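Local coordinates for putative cell surface protein, similar to internalin proteins (Listeria monocytogenes EGD-e, PDB 5KZS) that is of unknown function but is a leucine-rich-repeat, internalin-like surface protein, probably mediating contact with host molecules as its relatives do, at residues N193-N198 with N216-N221; Q150-D155 with L172-L177; T209-L214 with S232-S237; P164-I169 with P186-L191; M156-D161 with N180-L185. One frame throughout, in Å; residues are numbered along the deposited sequence.

Interaction 1: N193-N198 with N216-N221; sequences NLAELN and NLNNLN
Leu197 and Leu220 stand side by side and point the same way on the buried face of two parallel strands, 196-198 and 219-221, whose axes run 4.8 Å apart with 1° between their directions. The backbone bonds come first. Leu197 N gives its proton to Asn219 O at 2.9 Å, and Asn221 N returns one to Leu197 O, the alternation that parallel pairing requires. Ahead of the strand, Ala195 O serves two donors: Asn218 N, at 2.9 Å, meets it in the carbonyl plane on a lone pair, while Asn219 N comes in nearly along the C=O axis with a longer and more bent bond. CA-H...O contacts, such as Glu196 CA to Asn219 O, fill in between.

Apolar contacts form the second group. CD1 of Leu220 reaches CD2 of Leu197 at 3.8 Å; both leucines hold CG anti to the backbone N (chi1 176°), which explains their matched direction. Leu217 CD1 packs against the start of the strand, 3.4 Å from Ala195 O and 4.1 Å from Leu197 CB.

On the other face polar side chains pair across the strands. The amides of Asn198 and Asn221 lie 2° from parallel, and Asn198 OD1 sits 3.4 Å from Asn221 CB; no hydrogen bond joins them, and their OD1 atoms bond Ser200 OG and Asp223 N respectively, farther along the chain. Glu196 crosses Asn219 at about a right angle, and its OE1 bonds Thr174 of the preceding strand. Stacked leucines inside and polar residues outside are the hallmark of a leucine-rich repeat solenoid.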
# COMPACT_ATOMS: atom_id res chain seq x y z
N ASN A 193 16.85 5.11 -5.74
CA ASN A 193 17.25 4.05 -4.81
C ASN A 193 16.08 3.20 -4.30
O ASN A 193 16.28 2.39 -3.39
CB ASN A 193 18.02 4.65 -3.63
CG ASN A 193 19.49 4.92 -3.95
OD1 ASN A 193 20.38 4.41 -3.26
ND2 ASN A 193 19.74 5.70 -5.01
N LEU A 194 14.89 3.37 -4.87
CA LEU A 194 13.73 2.55 -4.47
C LEU A 194 13.98 1.11 -4.87
O LEU A 194 14.31 0.85 -6.02
CB LEU A 194 12.42 3.04 -5.10
CG LEU A 194 11.15 2.47 -4.46
CD1 LEU A 194 10.81 3.23 -3.18
CD2 LEU A 194 9.96 2.51 -5.40
N ALA A 195 13.84 0.21 -3.90
CA ALA A 195 14.01 -1.22 -4.11
C ALA A 195 12.69 -1.98 -4.16
O ALA A 195 12.53 -2.86 -5.00
CB ALA A 195 14.91 -1.79 -3.02
N GLU A 196 11.75 -1.63 -3.29
CA GLU A 196 10.48 -2.36 -3.17
C GLU A 196 9.32 -1.41 -3.33
O GLU A 196 9.27 -0.36 -2.70
CB GLU A 196 10.38 -3.07 -1.81
CG GLU A 196 11.39 -4.21 -1.61
CD GLU A 196 12.72 -3.81 -0.91
OE1 GLU A 196 12.71 -3.04 0.08
OE2 GLU A 196 13.78 -4.31 -1.36
N LEU A 197 8.39 -1.78 -4.19
CA LEU A 197 7.20 -0.98 -4.41
C LEU A 197 6.04 -1.94 -4.38
O LEU A 197 5.93 -2.83 -5.22
CB LEU A 197 7.29 -0.24 -5.75
CG LEU A 197 6.11 0.61 -6.23
CD1 LEU A 197 5.70 1.65 -5.21
CD2 LEU A 197 6.46 1.29 -7.54
N ASN A 198 5.17 -1.78 -3.39
CA ASN A 198 4.06 -2.70 -3.25
C ASN A 198 2.78 -2.00 -3.71
O ASN A 198 2.35 -1.03 -3.06
CB ASN A 198 3.96 -3.17 -1.81
CG ASN A 198 2.98 -4.30 -1.62
OD1 ASN A 198 2.21 -4.67 -2.51
ND2 ASN A 198 3.00 -4.86 -0.42
N ASN A 216 17.03 1.10 -9.06
CA ASN A 216 17.38 0.09 -8.07
C ASN A 216 16.23 -0.84 -7.68
O ASN A 216 16.31 -1.50 -6.65
CB ASN A 216 17.93 0.81 -6.83
CG ASN A 216 19.23 0.20 -6.34
OD1 ASN A 216 19.34 -0.18 -5.18
ND2 ASN A 216 20.22 0.13 -7.23
N LEU A 217 15.20 -0.92 -8.51
CA LEU A 217 14.01 -1.72 -8.19
C LEU A 217 14.27 -3.23 -8.31
O LEU A 217 14.81 -3.69 -9.32
CB LEU A 217 12.83 -1.31 -9.09
CG LEU A 217 11.44 -1.82 -8.70
CD1 LEU A 217 10.92 -1.15 -7.43
CD2 LEU A 217 10.44 -1.58 -9.83
N ASN A 218 13.92 -3.97 -7.26
CA ASN A 218 13.99 -5.44 -7.18
C ASN A 218 12.64 -6.11 -7.11
O ASN A 218 12.53 -7.30 -7.45
CB ASN A 218 14.74 -5.88 -5.92
CG ASN A 218 16.18 -5.41 -5.91
OD1 ASN A 218 16.81 -5.24 -6.97
ND2 ASN A 218 16.73 -5.20 -4.71
N ASN A 219 11.62 -5.39 -6.65
CA ASN A 219 10.35 -6.00 -6.29
C ASN A 219 9.21 -5.02 -6.54
O ASN A 219 9.09 -4.01 -5.84
CB ASN A 219 10.39 -6.41 -4.81
CG ASN A 219 9.01 -6.77 -4.23
OD1 ASN A 219 8.79 -6.65 -3.02
ND2 ASN A 219 8.08 -7.22 -5.09
N LEU A 220 8.38 -5.35 -7.52
CA LEU A 220 7.20 -4.58 -7.84
C LEU A 220 6.02 -5.49 -7.69
O LEU A 220 5.71 -6.29 -8.58
CB LEU A 220 7.29 -4.03 -9.27
CG LEU A 220 6.09 -3.26 -9.84
CD1 LEU A 220 5.58 -2.16 -8.92
CD2 LEU A 220 6.46 -2.63 -11.18
N ASN A 221 5.35 -5.40 -6.56
CA ASN A 221 4.24 -6.29 -6.30
C ASN A 221 2.99 -5.77 -7.01
O ASN A 221 2.47 -4.71 -6.64
CB ASN A 221 4.00 -6.42 -4.81
CG ASN A 221 3.06 -7.55 -4.46
OD1 ASN A 221 2.23 -7.96 -5.28
ND2 ASN A 221 3.17 -8.07 -3.23

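Interaction 2: Q150-D155 with L172-L177; sequences QLYMAD and LSTLDL
The Tyr152 ring leans over the neighbouring strand, and Asp176 and Thr174 meet it obliquely: CD2 of Tyr152 lies 3.5 Å from Asp176 CB, and its OH 3.7 Å from Thr174 CG2. In the plane of the ring, at its edge, are Gln150 OE1 and Asp176 OD2. The phenol hydroxyl bonds Gln150 OE1 within its own strand, although the modelled separation is too short to be trusted in detail. The carboxylate of Asp176 is turned 56° from the ring, and OD1 also touches Ala154 CB at 3.5 Å while bonding Ser178 OG.

Three backbone bonds set the parallel register. Thr174 O receives Leu151 N, Leu151 O receives Asp176 N at 2.9 Å with an N-H...O angle of 169°, and Asp176 O receives Met153 N at 2.8 Å. The last carries the pairing one residue beyond strand 150-152.

On the buried face, Leu151 and Leu175 run alongside one another, CD2 of the first 4.1 Å from CD1 of the second. Selenomethionine Met153 adds its CB against Leu177 CD2 at 3.9 Å, and its chain then bends at chi2 and chi3 away from this partner.

Strands 150-152 and 174-176 are consecutive members of the long parallel sheet. Strand 127-129 pairs with the former on its other edge, and strand 196-198 with the latter.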
# COMPACT_ATOMS: atom_id res chain seq x y z
N GLN A 150 11.56 4.38 4.25
CA GLN A 150 10.43 3.44 4.16
C GLN A 150 9.12 4.17 4.39
O GLN A 150 9.05 4.99 5.28
CB GLN A 150 10.55 2.36 5.23
CG GLN A 150 11.84 1.55 5.23
CD GLN A 150 11.70 0.22 5.99
OE1 GLN A 150 10.78 -0.55 5.73
NE2 GLN A 150 12.60 -0.04 6.92
N LEU A 151 8.08 3.85 3.63
CA LEU A 151 6.79 4.52 3.79
C LEU A 151 5.64 3.57 3.53
O LEU A 151 5.48 3.08 2.41
CB LEU A 151 6.71 5.73 2.84
CG LEU A 151 5.41 6.55 2.77
CD1 LEU A 151 4.98 7.00 4.16
CD2 LEU A 151 5.57 7.76 1.85
N TYR A 152 4.84 3.30 4.56
CA TYR A 152 3.78 2.28 4.49
C TYR A 152 2.42 2.95 4.59
O TYR A 152 2.06 3.45 5.64
CB TYR A 152 3.94 1.24 5.60
CG TYR A 152 5.22 0.45 5.48
CD1 TYR A 152 6.40 0.90 6.06
CD2 TYR A 152 5.26 -0.75 4.77
CE1 TYR A 152 7.57 0.17 5.96
CE2 TYR A 152 6.43 -1.47 4.65
CZ TYR A 152 7.58 -1.00 5.24
OH TYR A 152 8.73 -1.71 5.11
N MSE A 153 1.69 2.97 3.49
CA MSE A 153 0.43 3.67 3.42
C MSE A 153 -0.63 2.80 2.80
O MSE A 153 -1.38 3.23 1.92
CB MSE A 153 0.68 4.87 2.53
CG MSE A 153 1.92 5.69 2.87
SE MSE A 153 1.33 7.06 4.12
CE MSE A 153 0.75 8.30 2.74
N ALA A 154 -0.72 1.55 3.26
CA ALA A 154 -1.66 0.58 2.69
C ALA A 154 -3.02 0.68 3.34
O ALA A 154 -3.13 1.11 4.47
CB ALA A 154 -1.11 -0.82 2.87
N ASP A 155 -4.07 0.29 2.63
CA ASP A 155 -5.43 0.23 3.20
C ASP A 155 -5.94 1.58 3.70
O ASP A 155 -6.62 1.67 4.72
CB ASP A 155 -5.51 -0.83 4.33
CG ASP A 155 -6.95 -1.24 4.68
OD1 ASP A 155 -7.88 -1.01 3.87
OD2 ASP A 155 -7.16 -1.78 5.78
N LEU A 172 14.66 6.90 -0.50
CA LEU A 172 13.55 5.99 -0.22
C LEU A 172 13.82 4.64 -0.89
O LEU A 172 14.07 4.61 -2.10
CB LEU A 172 12.22 6.57 -0.72
CG LEU A 172 10.95 5.88 -0.20
CD1 LEU A 172 10.65 6.35 1.22
CD2 LEU A 172 9.74 6.15 -1.08
N SER A 173 13.83 3.55 -0.12
CA SER A 173 13.95 2.20 -0.69
C SER A 173 12.68 1.34 -0.65
O SER A 173 12.58 0.41 -1.43
CB SER A 173 15.14 1.43 -0.12
OG SER A 173 15.20 1.63 1.25
N THR A 174 11.70 1.67 0.19
CA THR A 174 10.47 0.88 0.26
C THR A 174 9.23 1.76 0.28
O THR A 174 9.16 2.71 1.05
CB THR A 174 10.47 -0.03 1.52
OG1 THR A 174 11.60 -0.92 1.48
CG2 THR A 174 9.18 -0.86 1.58
N LEU A 175 8.23 1.41 -0.53
CA LEU A 175 6.99 2.18 -0.61
C LEU A 175 5.79 1.25 -0.79
O LEU A 175 5.69 0.56 -1.80
CB LEU A 175 7.07 3.17 -1.76
CG LEU A 175 5.83 4.01 -2.12
CD1 LEU A 175 5.27 4.79 -0.94
CD2 LEU A 175 6.22 4.96 -3.23
N ASP A 176 4.89 1.26 0.18
CA ASP A 176 3.79 0.32 0.22
C ASP A 176 2.49 1.09 0.04
O ASP A 176 2.11 1.88 0.91
CB ASP A 176 3.82 -0.46 1.55
CG ASP A 176 2.83 -1.61 1.59
OD1 ASP A 176 1.76 -1.50 0.95
OD2 ASP A 176 3.12 -2.63 2.29
N LEU A 177 1.83 0.87 -1.09
CA LEU A 177 0.56 1.52 -1.40
C LEU A 177 -0.53 0.48 -1.71
O LEU A 177 -1.52 0.78 -2.39
CB LEU A 177 0.76 2.50 -2.56
CG LEU A 177 1.69 3.70 -2.24
CD1 LEU A 177 2.27 4.35 -3.48
CD2 LEU A 177 0.98 4.76 -1.39

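Interaction 3: T209-L214 with S232-S237; sequences TNFTNL and SNVLNS
Asn210 and Asn233 cross at about a right angle, their amide planes 23° apart, and polar bonds dominate where they meet. OD1 of Asn210 takes the backbone N-H of Asn233 on a lone pair in its carbonyl plane, at 2.9 Å and nearly straight. The other end of the same amide, ND2, donates to Ser232 OG at 3.1 Å, with the hydroxyl tilted 22° out of the amide plane. With both ends engaged, the rotation of the Asn210 amide is fixed. Its CG stands anti to the backbone N (chi1 -168°), which carries the group across to the 232-237 loop.

A weaker pair of bonds runs in the reverse sense: Asn233 ND2 lies 3.4 Å from Asn210 O and equally far from Phe211 O, both long.

These loops lie on the side of the leucine-rich repeat solenoid away from most of the parallel sheet, the second leading into its last strand, 238-239. Here the last loops of the solenoid meet over a small area around Asn210 and Asn233, and Leu235, two residues beyond Asn233, already packs on helix 263-270 of the following region.

The apolar part is small. Phe211 CB faces Val234 CG1 at 4.2 Å, and Val234 CG2 approaches the phenyl ring at its edge, near its plane. Thr209 O, from the ring's own loop, stands 3.8 Å above the plane over the centre of one face. Toward the preceding loop, Phe211 also packs on Leu185.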
# COMPACT_ATOMS: atom_id res chain seq x y z
N THR A 209 1.91 2.91 -15.95
CA THR A 209 3.17 3.61 -16.18
C THR A 209 4.38 2.72 -16.31
O THR A 209 4.68 1.97 -15.41
CB THR A 209 3.41 4.51 -14.99
OG1 THR A 209 2.30 5.42 -14.89
CG2 THR A 209 4.72 5.28 -15.14
N ASN A 210 5.09 2.83 -17.42
CA ASN A 210 6.27 2.01 -17.68
C ASN A 210 7.49 2.74 -17.13
O ASN A 210 8.12 3.52 -17.84
CB ASN A 210 6.40 1.74 -19.18
CG ASN A 210 7.41 0.65 -19.51
OD1 ASN A 210 7.84 -0.11 -18.64
ND2 ASN A 210 7.79 0.56 -20.78
N PHE A 211 7.82 2.47 -15.88
CA PHE A 211 8.75 3.31 -15.10
C PHE A 211 10.13 3.50 -15.75
O PHE A 211 10.85 2.52 -15.96
CB PHE A 211 8.93 2.76 -13.68
CG PHE A 211 7.66 2.74 -12.87
CD1 PHE A 211 6.99 3.92 -12.59
CD2 PHE A 211 7.14 1.55 -12.41
CE1 PHE A 211 5.82 3.89 -11.85
CE2 PHE A 211 5.97 1.52 -11.67
CZ PHE A 211 5.31 2.69 -11.39
N THR A 212 10.49 4.75 -16.04
CA THR A 212 11.74 5.08 -16.75
C THR A 212 12.99 5.17 -15.87
O THR A 212 14.10 4.90 -16.34
CB THR A 212 11.60 6.41 -17.53
OG1 THR A 212 11.06 7.43 -16.68
CG2 THR A 212 10.67 6.24 -18.73
N ASN A 213 12.82 5.55 -14.59
CA ASN A 213 13.93 5.95 -13.74
C ASN A 213 13.93 5.31 -12.34
O ASN A 213 14.25 5.97 -11.35
CB ASN A 213 13.94 7.47 -13.63
CG ASN A 213 15.27 8.02 -13.16
OD1 ASN A 213 16.32 7.44 -13.42
ND2 ASN A 213 15.23 9.14 -12.45
N LEU A 214 13.58 4.02 -12.27
CA LEU A 214 13.64 3.26 -11.02
C LEU A 214 14.88 2.36 -11.03
O LEU A 214 14.78 1.14 -11.01
CB LEU A 214 12.36 2.46 -10.81
CG LEU A 214 11.10 3.30 -10.57
CD1 LEU A 214 9.88 2.41 -10.44
CD2 LEU A 214 11.23 4.16 -9.34
N SER A 232 7.27 -3.15 -19.47
CA SER A 232 8.50 -3.81 -19.93
C SER A 232 9.82 -3.40 -19.25
O SER A 232 10.75 -4.21 -19.17
CB SER A 232 8.66 -3.58 -21.44
OG SER A 232 8.79 -2.20 -21.70
N ASN A 233 9.92 -2.15 -18.77
CA ASN A 233 11.16 -1.64 -18.14
C ASN A 233 11.49 -2.26 -16.78
O ASN A 233 12.64 -2.20 -16.33
CB ASN A 233 11.12 -0.11 -17.98
CG ASN A 233 11.09 0.63 -19.29
OD1 ASN A 233 11.42 0.07 -20.34
ND2 ASN A 233 10.69 1.88 -19.25
N VAL A 234 10.50 -2.85 -16.13
CA VAL A 234 10.65 -3.38 -14.78
C VAL A 234 10.15 -4.81 -14.70
O VAL A 234 9.71 -5.26 -13.64
CB VAL A 234 9.92 -2.48 -13.76
CG1 VAL A 234 10.58 -1.11 -13.71
CG2 VAL A 234 8.43 -2.35 -14.08
N LEU A 235 10.24 -5.54 -15.80
CA LEU A 235 9.61 -6.84 -15.88
C LEU A 235 10.23 -7.81 -14.89
O LEU A 235 9.50 -8.47 -14.16
CB LEU A 235 9.69 -7.40 -17.30
CG LEU A 235 8.87 -8.66 -17.58
CD1 LEU A 235 7.41 -8.52 -17.16
CD2 LEU A 235 8.98 -8.98 -19.06
N ASN A 236 11.56 -7.86 -14.83
CA ASN A 236 12.30 -8.77 -13.91
C ASN A 236 11.83 -8.69 -12.46
O ASN A 236 11.76 -9.69 -11.75
CB ASN A 236 13.81 -8.47 -13.92
CG ASN A 236 14.43 -8.50 -15.31
OD1 ASN A 236 14.22 -9.44 -16.07
ND2 ASN A 236 15.19 -7.46 -15.64
N SER A 237 11.51 -7.47 -12.04
CA SER A 237 11.10 -7.19 -10.68
C SER A 237 9.64 -7.51 -10.37
O SER A 237 9.24 -7.35 -9.22
CB SER A 237 11.35 -5.71 -10.40
OG SER A 237 12.68 -5.37 -10.73

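Interaction 4: P164-I169 with P186-L191; sequences PDFHTI and PDFQNL
Pro186 begins the contact, its CB resting 4.3 Å from Asp165 CB and its CG close to the carbonyl carbon of Pro164. Its carbonyl oxygen has a second role within the loop, lying 3.4 Å above the centre of one face of the Phe188 ring. Asp187 turns away from the 164-169 segment, its OD2 bonded to Thr212 OG1 in the next loop along.

Phe188 points inward. Pro164 O lies in its plane at the edge, 3.8 Å from CE1, and Leu191 CD1 lies over the face opposite Pro186 O, toward its rim. The same CE1 comes within 4.2 Å of Phe166 CD2, the two rings meeting obliquely without a stack.

At Gln189 the backbone is gripped by a side chain. Its N-H bonds Asp165 OD1 at 3.2 Å, on the syn side and 16° out of the carboxylate plane, while Asp165 OD2 lies 3.4 Å from Gln189 CG. Asp165, centre of an inverse gamma turn, holds CG anti to its own N (chi1 177°), directing the carboxylate across the gap.

Asn190 contributes a weak but straight bond, ND2 to His167 O. Leu191 closes the segment with CD2 against Phe166 CB and 4.0 Å from Ile169 O. Equivalent loops repeating Pro-Asp-Phe, with the aspartate linking one turn to the next, are consistent with the convex side of a leucine-rich repeat solenoid, where successive loops stack with their phenylalanines in the core.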
# COMPACT_ATOMS: atom_id res chain seq x y z
N PRO A 164 1.98 12.25 -5.06
CA PRO A 164 2.81 13.19 -5.81
C PRO A 164 4.06 12.51 -6.36
O PRO A 164 4.42 11.41 -5.89
CB PRO A 164 3.22 14.20 -4.74
CG PRO A 164 3.38 13.34 -3.53
CD PRO A 164 2.34 12.26 -3.63
N ASP A 165 4.73 13.15 -7.32
CA ASP A 165 6.01 12.63 -7.81
C ASP A 165 7.12 13.10 -6.88
O ASP A 165 7.77 14.11 -7.15
CB ASP A 165 6.29 13.09 -9.23
CG ASP A 165 7.65 12.63 -9.74
OD1 ASP A 165 8.28 11.77 -9.08
OD2 ASP A 165 8.08 13.13 -10.81
N PHE A 166 7.38 12.31 -5.84
CA PHE A 166 8.20 12.74 -4.70
C PHE A 166 9.58 13.29 -5.09
O PHE A 166 10.42 12.56 -5.62
CB PHE A 166 8.40 11.59 -3.73
CG PHE A 166 7.14 11.04 -3.13
CD1 PHE A 166 6.52 11.69 -2.07
CD2 PHE A 166 6.59 9.85 -3.60
CE1 PHE A 166 5.36 11.18 -1.51
CE2 PHE A 166 5.42 9.33 -3.03
CZ PHE A 166 4.81 10.00 -1.99
N HIS A 167 9.80 14.58 -4.80
CA HIS A 167 11.03 15.28 -5.23
C HIS A 167 12.16 15.26 -4.20
O HIS A 167 13.34 15.17 -4.57
CB HIS A 167 10.71 16.75 -5.61
CG HIS A 167 9.81 16.88 -6.80
ND1 HIS A 167 8.45 17.06 -6.70
CD2 HIS A 167 10.08 16.83 -8.13
CE1 HIS A 167 7.92 17.12 -7.91
NE2 HIS A 167 8.89 16.97 -8.79
N THR A 168 11.80 15.33 -2.92
CA THR A 168 12.78 15.61 -1.88
C THR A 168 12.93 14.45 -0.87
O THR A 168 13.20 14.68 0.32
CB THR A 168 12.41 16.93 -1.17
OG1 THR A 168 11.78 17.81 -2.11
CG2 THR A 168 13.63 17.60 -0.57
N ILE A 169 12.79 13.21 -1.36
CA ILE A 169 13.08 12.00 -0.59
C ILE A 169 13.86 10.96 -1.45
O ILE A 169 13.41 9.83 -1.65
CB ILE A 169 11.80 11.38 0.04
CG1 ILE A 169 10.68 11.21 -1.00
CG2 ILE A 169 11.27 12.26 1.15
CD1 ILE A 169 9.60 10.25 -0.57
N PRO A 186 2.23 8.09 -10.95
CA PRO A 186 3.32 8.94 -11.43
C PRO A 186 4.57 8.16 -11.85
O PRO A 186 4.94 7.19 -11.20
CB PRO A 186 3.65 9.78 -10.20
CG PRO A 186 2.35 9.92 -9.49
CD PRO A 186 1.59 8.65 -9.75
N ASP A 187 5.19 8.57 -12.94
CA ASP A 187 6.47 8.01 -13.36
C ASP A 187 7.53 8.70 -12.51
O ASP A 187 7.93 9.81 -12.82
CB ASP A 187 6.74 8.25 -14.85
CG ASP A 187 8.06 7.64 -15.32
OD1 ASP A 187 8.70 6.89 -14.55
OD2 ASP A 187 8.46 7.90 -16.48
N PHE A 188 7.98 8.03 -11.46
CA PHE A 188 8.81 8.68 -10.45
C PHE A 188 10.19 9.04 -10.99
O PHE A 188 10.86 8.21 -11.60
CB PHE A 188 8.94 7.82 -9.21
CG PHE A 188 7.63 7.47 -8.58
CD1 PHE A 188 6.88 8.43 -7.91
CD2 PHE A 188 7.13 6.17 -8.65
CE1 PHE A 188 5.67 8.11 -7.33
CE2 PHE A 188 5.91 5.84 -8.06
CZ PHE A 188 5.18 6.81 -7.40
N GLN A 189 10.60 10.28 -10.75
CA GLN A 189 11.83 10.83 -11.31
C GLN A 189 13.03 10.85 -10.34
O GLN A 189 14.17 10.72 -10.78
CB GLN A 189 11.55 12.23 -11.86
CG GLN A 189 10.51 12.27 -12.98
CD GLN A 189 10.96 11.52 -14.24
OE1 GLN A 189 10.29 10.59 -14.72
NE2 GLN A 189 12.11 11.92 -14.77
N ASN A 190 12.80 10.99 -9.03
CA ASN A 190 13.92 10.96 -8.08
C ASN A 190 13.74 9.92 -6.94
O ASN A 190 13.98 10.21 -5.75
CB ASN A 190 14.21 12.38 -7.54
CG ASN A 190 15.63 12.54 -7.00
OD1 ASN A 190 16.58 11.97 -7.54
ND2 ASN A 190 15.78 13.34 -5.93
N LEU A 191 13.31 8.71 -7.33
CA LEU A 191 13.30 7.53 -6.45
C LEU A 191 14.33 6.54 -6.99
O LEU A 191 14.03 5.36 -7.14
CB LEU A 191 11.91 6.88 -6.39
CG LEU A 191 10.75 7.71 -5.81
CD1 LEU A 191 9.45 6.92 -5.83
CD2 LEU A 191 11.04 8.20 -4.40

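Interaction 5: M156-D161 with N180-L185; sequences MMITSD and NQLTNL
Asn180 presses its amide against Ile158, CG to CB at 3.5 Å, and this end of the contact is the tight one. Its OD1 accepts two backbone protons, from Met156 N at 2.8 Å and from Ile158 N at 3.1 Å. They arrive from opposite faces of the amide plane, the first tilted 22° from it and the second well above it, 56° out. The ND2 of the same residue bonds Met153 O, so both ends of the buried amide are satisfied. Next along, Gln181 N donates to Ile158 O, and Ile158 CG2 lies beside Leu182 CD2 at 3.8 Å, the two side chains pointing the same way into the interior.

The outer side is looser. Met157, a selenomethionine with an extended chain, runs alongside exposed Gln181, touching through CB and NE2 at 3.6 Å. Ser160 makes a second close polar point beside exposed Thr183 and Asn184: Ser160 OG and Thr183 OG1 share a hydrogen bond of 3.2 Å in which either may donate, and Asn184 O is also 3.0 Å from that serine hydroxyl.

An inward asparagine whose amide binds backbone groups of the preceding turn is consistent with the asparagine ladder of leucine-rich repeat proteins, here just after strand 174-176.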
# COMPACT_ATOMS: atom_id res chain seq x y z
N MSE A 156 -5.61 2.64 2.95
CA MSE A 156 -5.99 4.01 3.35
C MSE A 156 -6.99 4.67 2.42
O MSE A 156 -7.27 5.83 2.59
CB MSE A 156 -4.74 4.88 3.45
CG MSE A 156 -3.67 4.29 4.36
SE MSE A 156 -2.32 5.65 4.78
CE MSE A 156 -3.29 6.70 6.12
N MSE A 157 -7.54 3.95 1.44
CA MSE A 157 -8.42 4.55 0.41
C MSE A 157 -7.73 5.63 -0.40
O MSE A 157 -8.36 6.59 -0.81
CB MSE A 157 -9.74 5.06 0.99
CG MSE A 157 -10.41 3.97 1.79
SE MSE A 157 -12.28 4.46 2.12
CE MSE A 157 -12.75 2.85 3.17
N ILE A 158 -6.44 5.44 -0.66
CA ILE A 158 -5.63 6.35 -1.47
C ILE A 158 -6.02 6.29 -2.95
O ILE A 158 -6.18 5.20 -3.51
CB ILE A 158 -4.11 6.05 -1.29
CG1 ILE A 158 -3.62 6.69 0.02
CG2 ILE A 158 -3.26 6.56 -2.46
CD1 ILE A 158 -2.28 6.18 0.50
N THR A 159 -6.17 7.46 -3.58
CA THR A 159 -6.40 7.57 -5.04
C THR A 159 -5.19 8.23 -5.72
O THR A 159 -4.32 8.78 -5.03
CB THR A 159 -7.72 8.31 -5.37
OG1 THR A 159 -7.86 9.47 -4.56
CG2 THR A 159 -8.91 7.38 -5.11
N SER A 160 -5.14 8.16 -7.05
CA SER A 160 -3.97 8.58 -7.85
C SER A 160 -3.61 10.05 -7.65
O SER A 160 -2.43 10.40 -7.62
CB SER A 160 -4.21 8.32 -9.34
OG SER A 160 -4.59 6.96 -9.56
N ASP A 161 -4.65 10.89 -7.52
CA ASP A 161 -4.51 12.32 -7.14
C ASP A 161 -3.85 12.57 -5.76
O ASP A 161 -3.33 13.66 -5.54
CB ASP A 161 -5.87 13.05 -7.23
CG ASP A 161 -6.99 12.33 -6.50
OD1 ASP A 161 -7.36 11.20 -6.94
OD2 ASP A 161 -7.49 12.87 -5.48
N ASN A 180 -5.27 -0.05 -1.78
CA ASN A 180 -5.84 1.25 -2.03
C ASN A 180 -6.60 1.15 -3.36
O ASN A 180 -6.73 0.04 -3.88
CB ASN A 180 -4.71 2.28 -2.04
CG ASN A 180 -4.19 2.61 -0.63
OD1 ASN A 180 -4.97 2.93 0.28
ND2 ASN A 180 -2.87 2.58 -0.47
N GLN A 181 -7.12 2.26 -3.89
CA GLN A 181 -7.80 2.21 -5.21
C GLN A 181 -7.10 3.07 -6.25
O GLN A 181 -7.70 3.89 -6.94
CB GLN A 181 -9.32 2.45 -5.13
CG GLN A 181 -9.80 3.39 -4.04
CD GLN A 181 -10.01 2.70 -2.70
OE1 GLN A 181 -9.34 1.72 -2.36
NE2 GLN A 181 -10.95 3.23 -1.91
N LEU A 182 -5.80 2.82 -6.39
CA LEU A 182 -4.97 3.44 -7.42
C LEU A 182 -5.33 2.93 -8.81
O LEU A 182 -5.32 1.72 -9.04
CB LEU A 182 -3.49 3.14 -7.15
CG LEU A 182 -2.89 3.73 -5.87
CD1 LEU A 182 -1.54 3.10 -5.56
CD2 LEU A 182 -2.77 5.25 -5.99
N THR A 183 -5.65 3.86 -9.73
CA THR A 183 -5.88 3.57 -11.16
C THR A 183 -4.68 3.88 -12.07
O THR A 183 -4.58 3.36 -13.18
CB THR A 183 -7.09 4.36 -11.70
OG1 THR A 183 -6.94 5.75 -11.38
CG2 THR A 183 -8.39 3.86 -11.10
N ASN A 184 -3.77 4.72 -11.58
CA ASN A 184 -2.62 5.19 -12.35
C ASN A 184 -1.53 5.61 -11.37
O ASN A 184 -1.83 5.91 -10.21
CB ASN A 184 -3.01 6.43 -13.17
CG ASN A 184 -3.86 6.10 -14.39
OD1 ASN A 184 -3.34 5.66 -15.42
ND2 ASN A 184 -5.17 6.31 -14.28
N LEU A 185 -0.29 5.66 -11.84
CA LEU A 185 0.82 6.07 -10.99
C LEU A 185 1.76 7.06 -11.69
O LEU A 185 2.05 6.91 -12.86
CB LEU A 185 1.62 4.86 -10.53
CG LEU A 185 1.88 4.79 -9.02
CD1 LEU A 185 0.62 4.33 -8.29
CD2 LEU A 185 3.01 3.83 -8.70

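All five contacts join successive turns of one solenoid at different points of its circumference. Interactions 1 and 2 belong to the parallel sheet and adjoin directly, since strands 174-176 and 196-198 are neighbours; main-chain bonds dominate there, with leucines inside and polar side chains outside. Interaction 5 follows the strand and relies on a buried asparagine instead, which reaches Met153 of interaction 2. Interactions 3 and 4 lie in the loops of the far side, where an Asp or Asn side chain grips a backbone N-H and phenylalanines face inward; Thr212 to Asp187 ties them together. All are partly buried, but interaction 2 has no exposed touching residue, whereas interaction 3 has three of six.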